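Local coordinates for protein vinylacetyl-CoA Delta-isomerase (Nitrosopumilus maritimus SCM1, PDB 6VJR) that probably dehydrates 4-hydroxybutyryl-CoA and isomerises vinylacetyl-CoA, using an iron-sulfur cluster and a bound flavin-adenine dinucleotide, at residues E44-A49 with F98-G103; V42-T45 with L50-E53. One frame throughout, in Å; residues are numbered along the deposited sequence.

Contact 1 (E44-A49 with F98-G103). With SF4 (iron/sulfur cluster), chain E.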
loop_
_atom_site.group_PDB
_atom_site.type_symbol
_atom_site.label_atom_id
_atom_site.label_comp_id
_atom_site.label_asym_id
_atom_site.label_seq_id
_atom_site.Cartn_x
_atom_site.Cartn_y
_atom_site.Cartn_z
ATOM N N GLU A 44 -4.172 35.068 11.770
ATOM C CA GLU A 44 -5.117 34.174 12.438
ATOM C C GLU A 44 -4.520 33.512 13.690
ATOM O O GLU A 44 -5.259 33.168 14.619
ATOM C CB GLU A 44 -5.714 33.157 11.458
ATOM C CG GLU A 44 -6.446 32.022 12.159
ATOM C CD GLU A 44 -7.720 32.339 12.936
ATOM O OE1 GLU A 44 -8.206 33.492 12.933
ATOM O OE2 GLU A 44 -8.211 31.379 13.613
ATOM N N THR A 45 -3.192 33.387 13.776
ATOM C CA THR A 45 -2.573 32.850 14.977
ATOM C C THR A 45 -2.734 33.830 16.144
ATOM O O THR A 45 -2.765 33.387 17.279
ATOM C CB THR A 45 -1.093 32.544 14.783
ATOM O OG1 THR A 45 -0.229 33.669 14.659
ATOM C CG2 THR A 45 -0.849 31.598 13.621
ATOM N N TYR A 46 -2.784 35.130 15.857
ATOM C CA TYR A 46 -3.060 36.117 16.887
ATOM C C TYR A 46 -4.540 36.111 17.221
ATOM O O TYR A 46 -4.889 36.211 18.382
ATOM C CB TYR A 46 -2.566 37.496 16.448
ATOM C CG TYR A 46 -1.060 37.714 16.360
ATOM C CD1 TYR A 46 -0.321 37.456 15.218
ATOM C CD2 TYR A 46 -0.379 38.201 17.457
ATOM C CE1 TYR A 46 1.049 37.693 15.172
ATOM C CE2 TYR A 46 0.965 38.490 17.418
ATOM C CZ TYR A 46 1.698 38.221 16.274
ATOM O OH TYR A 46 3.027 38.523 16.284
ATOM N N ASP A 47 -5.395 36.098 16.202
ATOM C CA ASP A 47 -6.837 36.149 16.425
ATOM C C ASP A 47 -7.321 34.941 17.234
ATOM O O ASP A 47 -8.195 35.048 18.073
ATOM C CB ASP A 47 -7.569 36.398 15.113
ATOM C CG ASP A 47 -7.332 37.778 14.490
ATOM O OD1 ASP A 47 -7.046 38.771 15.255
ATOM O OD2 ASP A 47 -7.492 37.881 13.243
ATOM N N LEU A 48 -6.794 33.751 16.948
ATOM C CA LEU A 48 -7.194 32.574 17.700
ATOM C C LEU A 48 -6.863 32.723 19.188
ATOM O O LEU A 48 -7.665 32.335 20.029
ATOM C CB LEU A 48 -6.570 31.325 17.099
ATOM C CG LEU A 48 -6.862 30.030 17.855
ATOM C CD1 LEU A 48 -8.356 29.795 17.727
ATOM C CD2 LEU A 48 -6.075 28.837 17.373
ATOM N N ALA A 49 -5.711 33.318 19.512
ATOM C CA ALA A 49 -5.349 33.533 20.908
ATOM C C ALA A 49 -6.336 34.461 21.621
ATOM O O ALA A 49 -6.503 34.324 22.826
ATOM C CB ALA A 49 -3.920 34.025 20.987
ATOM N N PHE A 98 0.443 28.065 8.418
ATOM C CA PHE A 98 0.292 29.315 9.151
ATOM C C PHE A 98 1.648 29.713 9.773
ATOM O O PHE A 98 1.709 30.591 10.608
ATOM C CB PHE A 98 -0.888 29.232 10.147
ATOM C CG PHE A 98 -0.946 27.905 10.890
ATOM C CD1 PHE A 98 -0.140 27.690 11.998
ATOM C CD2 PHE A 98 -1.673 26.810 10.376
ATOM C CE1 PHE A 98 -0.183 26.464 12.675
ATOM C CE2 PHE A 98 -1.682 25.593 11.047
ATOM C CZ PHE A 98 -0.941 25.426 12.196
ATOM N N GLN A 99 2.706 28.953 9.464
ATOM C CA GLN A 99 4.091 29.419 9.489
ATOM C C GLN A 99 4.776 29.475 10.852
ATOM O O GLN A 99 6.002 29.381 10.891
ATOM C CB GLN A 99 4.174 30.780 8.812
ATOM C CG GLN A 99 3.826 30.719 7.343
ATOM C CD GLN A 99 3.152 31.958 6.808
ATOM O OE1 GLN A 99 3.771 33.031 6.707
ATOM N NE2 GLN A 99 1.879 31.816 6.431
ATOM N N ARG A 100 4.062 29.699 11.951
ATOM C CA ARG A 100 4.727 30.116 13.192
ATOM C C ARG A 100 5.259 28.916 14.032
ATOM O O ARG A 100 5.940 29.104 15.064
ATOM C CB ARG A 100 3.622 30.895 13.911
ATOM C CG ARG A 100 4.074 32.077 14.740
ATOM C CD ARG A 100 2.963 33.015 15.160
ATOM N NE ARG A 100 3.443 33.738 16.336
ATOM C CZ ARG A 100 2.713 34.520 17.063
ATOM N NH1 ARG A 100 1.435 34.652 16.810
ATOM N NH2 ARG A 100 3.281 35.177 18.087
ATOM N N CYS A 101 4.957 27.681 13.605
ATOM C CA CYS A 101 5.382 26.463 14.300
ATOM C C CYS A 101 6.910 26.380 14.276
ATOM O O CYS A 101 7.506 25.872 15.212
ATOM C CB CYS A 101 4.813 25.175 13.683
ATOM S SG CYS A 101 3.019 25.267 13.457
ATOM N N VAL A 102 7.560 26.762 13.155
ATOM C CA VAL A 102 9.002 26.554 13.022
ATOM C C VAL A 102 9.768 27.270 14.135
ATOM O O VAL A 102 10.666 26.712 14.805
ATOM C CB VAL A 102 9.505 27.005 11.638
ATOM C CG1 VAL A 102 10.883 26.448 11.394
ATOM C CG2 VAL A 102 8.577 26.583 10.528
ATOM N N GLY A 103 9.380 28.527 14.371
ATOM C CA GLY A 103 10.030 29.333 15.407
ATOM C C GLY A 103 9.777 28.783 16.810
ATOM O O GLY A 103 10.660 28.819 17.682
HETATM FE FE1 SF4 E . 5.079 23.394 9.438
HETATM FE FE2 SF4 E . 2.370 22.972 9.247
HETATM FE FE3 SF4 E . 3.361 25.269 8.535
HETATM FE FE4 SF4 E . 3.149 24.678 11.143
HETATM S S1 SF4 E . 1.462 25.069 9.723
HETATM S S2 SF4 E . 5.020 25.610 10.070
HETATM S S3 SF4 E . 3.702 22.415 11.064
HETATM S S4 SF4 E . 3.893 23.280 7.566
#

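Contact 2 (V42-T45 with L50-E53)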
loop_
_atom_site.group_PDB
_atom_site.type_symbol
_atom_site.label_atom_id
_atom_site.label_comp_id
_atom_site.label_asym_id
_atom_site.label_seq_id
_atom_site.Cartn_x
_atom_site.Cartn_y
_atom_site.Cartn_z
ATOM N N VAL A 42 -0.845 34.045 9.196
ATOM C CA VAL A 42 -0.188 34.377 10.447
ATOM C C VAL A 42 -1.089 35.235 11.334
ATOM O O VAL A 42 -1.107 35.039 12.558
ATOM C CB VAL A 42 1.173 35.040 10.216
ATOM C CG1 VAL A 42 1.833 35.358 11.536
ATOM C CG2 VAL A 42 2.067 34.161 9.351
ATOM N N ALA A 43 -1.847 36.174 10.749
ATOM C CA ALA A 43 -2.708 37.022 11.569
ATOM C C ALA A 43 -3.692 36.164 12.363
ATOM O O ALA A 43 -4.090 36.515 13.450
ATOM C CB ALA A 43 -3.441 38.011 10.709
ATOM N N GLU A 44 -4.172 35.068 11.770
ATOM C CA GLU A 44 -5.117 34.174 12.438
ATOM C C GLU A 44 -4.520 33.512 13.690
ATOM O O GLU A 44 -5.259 33.168 14.619
ATOM C CB GLU A 44 -5.714 33.157 11.458
ATOM C CG GLU A 44 -6.446 32.022 12.159
ATOM C CD GLU A 44 -7.720 32.339 12.936
ATOM O OE1 GLU A 44 -8.206 33.492 12.933
ATOM O OE2 GLU A 44 -8.211 31.379 13.613
ATOM N N THR A 45 -3.192 33.387 13.776
ATOM C CA THR A 45 -2.573 32.850 14.977
ATOM C C THR A 45 -2.734 33.830 16.144
ATOM O O THR A 45 -2.765 33.387 17.279
ATOM C CB THR A 45 -1.093 32.544 14.783
ATOM O OG1 THR A 45 -0.229 33.669 14.659
ATOM C CG2 THR A 45 -0.849 31.598 13.621
ATOM N N LEU A 50 -6.981 35.395 20.892
ATOM C CA LEU A 50 -8.013 36.251 21.467
ATOM C C LEU A 50 -9.327 35.502 21.632
ATOM O O LEU A 50 -10.032 35.708 22.607
ATOM C CB LEU A 50 -8.195 37.478 20.573
ATOM C CG LEU A 50 -7.050 38.497 20.623
ATOM C CD1 LEU A 50 -7.351 39.597 19.642
ATOM C CD2 LEU A 50 -6.846 39.063 22.027
ATOM N N ARG A 51 -9.701 34.690 20.638
ATOM C CA ARG A 51 -10.975 33.982 20.677
ATOM C C ARG A 51 -10.966 32.784 21.620
ATOM O O ARG A 51 -11.995 32.463 22.188
ATOM C CB ARG A 51 -11.321 33.485 19.281
ATOM C CG ARG A 51 -11.670 34.662 18.393
ATOM C CD ARG A 51 -12.441 34.207 17.161
ATOM N NE ARG A 51 -11.865 33.043 16.500
ATOM C CZ ARG A 51 -10.854 33.018 15.629
ATOM N NH1 ARG A 51 -10.359 31.836 15.318
ATOM N NH2 ARG A 51 -10.362 34.106 15.032
ATOM N N GLU A 52 -9.836 32.065 21.682
ATOM C CA GLU A 52 -9.728 30.787 22.374
ATOM C C GLU A 52 -8.463 30.836 23.219
ATOM O O GLU A 52 -7.501 30.147 22.915
ATOM C CB GLU A 52 -9.731 29.653 21.335
ATOM C CG GLU A 52 -10.977 29.675 20.462
ATOM C CD GLU A 52 -11.280 28.426 19.628
ATOM O OE1 GLU A 52 -10.875 27.309 20.058
ATOM O OE2 GLU A 52 -11.906 28.536 18.537
ATOM N N GLU A 53 -8.500 31.644 24.298
ATOM C CA GLU A 53 -7.311 31.925 25.096
ATOM C C GLU A 53 -6.675 30.667 25.680
ATOM O O GLU A 53 -5.449 30.561 25.707
ATOM C CB GLU A 53 -7.565 32.811 26.315
ATOM C CG GLU A 53 -7.871 34.257 25.973
ATOM C CD GLU A 53 -8.102 35.060 27.239
ATOM O OE1 GLU A 53 -7.828 34.560 28.362
ATOM O OE2 GLU A 53 -8.592 36.199 27.078
#

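Contact 1 (E44-A49 with F98-G103)
A buried arginine, Arg100, lays its guanidinium on the ring of Tyr46 and at the same time spends an in-plane N-H on Thr45. The cation-pi geometry is clear: Arg100 CZ lies 4.3 Å from the centroid of the Tyr46 ring and over its face, while Arg100 NH1 stands above the ring centre. The two planes are 29° apart, a tilted rather than strictly parallel stack. NH1 also donates to Thr45 OG1 at 2.9 Å, with an N-H...O angle of 160° and the oxygen only 4° out of the guanidinium plane. Arg100 reaches this far because its chain is extended from CG to NE. Thr45 OG1 accepts here while donating to Val42 O. Tyr46 OH is tied to the carbonyl of Asn140. With an alanine in place of Arg100, Thr45 OG1 would probably lose its N-H donor and the covered face of Tyr46 would be left facing a gap. The arginine belongs to the cluster-binding segment of this 4-hydroxybutyryl-CoA dehydratase, where the segment 98-103 runs into helix 101-121 and Cys101, next to Arg100, is a ligand: Cys101 SG binds FE4 of the [4Fe-4S] cluster at 2.4 Å. With CG between the backbone N and the carbonyl carbon, the ring of Phe98 turns a face to the same cluster, sulfide S1 lying over the ring centre with Phe98 CZ 3.5 Å away. Cys97 and Cys295 bind the cluster too. Between helix 36-51 and this segment the remaining touch is of the Thr45 methyl, CG2, on Phe98 O (4.1 Å) and CB, oblique to the ring.

Contact 2 (V42-T45 with L50-E53)
Within helix 36-51, Glu44 and Arg51 stand seven residues apart, two turns along one flank, and join through a bidentate salt bridge near the C-terminal end of the helix. The guanidinium meets the carboxylate end-on, one nitrogen to each oxygen. Arg51 NH1 donates to Glu44 OE2 at 2.8 Å with an N-H...O angle of 171°, and Arg51 NH2 donates to Glu44 OE1 at 3.1 Å, almost as straight. Both oxygens use their syn lone pairs; the carboxylate and guanidinium planes are 11° apart, nearly coplanar, and the pair of bonds fixes how each group is turned. The chains reach each other by bending: Glu44 sends CG away from its backbone N (chi1 167°) and then folds at chi2, whereas Arg51 bends at chi3 to bring its head back along the helix. Glu44 is buried and Arg51 exposed, so the bridge supplies a charged mate from the surface to a carboxylate set against helix 77-94. Asn93 of that helix gives Glu44 OE2 a second hydrogen bond, which ties the bridge to the neighbouring helix.

On the earlier turn, Val42 O takes the Thr45 hydroxyl in its carbonyl plane and has a second donor in the backbone, Thr45 N at 2.9 Å. The helix ends at Arg51; Glu52 leaves helical backbone angles and takes the N-cap position of helix 53-56. Such end-on, bidentate pairing is a familiar geometry of carboxylate-guanidinium salt bridges, used here within a single alpha-helix, from i to i+7.

Both contacts draw on helix 36-51, sharing Glu44 and Thr45, and their centres lie about 7 Å apart. Contact 1 is core: all four of its touching residues are buried, and it joins the helix to the cluster-binding segment. Contact 2 stays within the helix and is only partly buried, with one exposed partner. Their chemistry follows their places, since one arginine is met by an aromatic face and a neutral hydroxyl, the other by a carboxylate. Of the two shared residues, Thr45 works in contact 1 and Glu44 in contact 2, on different flanks of the same helix turn. The two sites also touch directly, where Val42 CG2 packs on Gln99 OE1 at 3.3 Å.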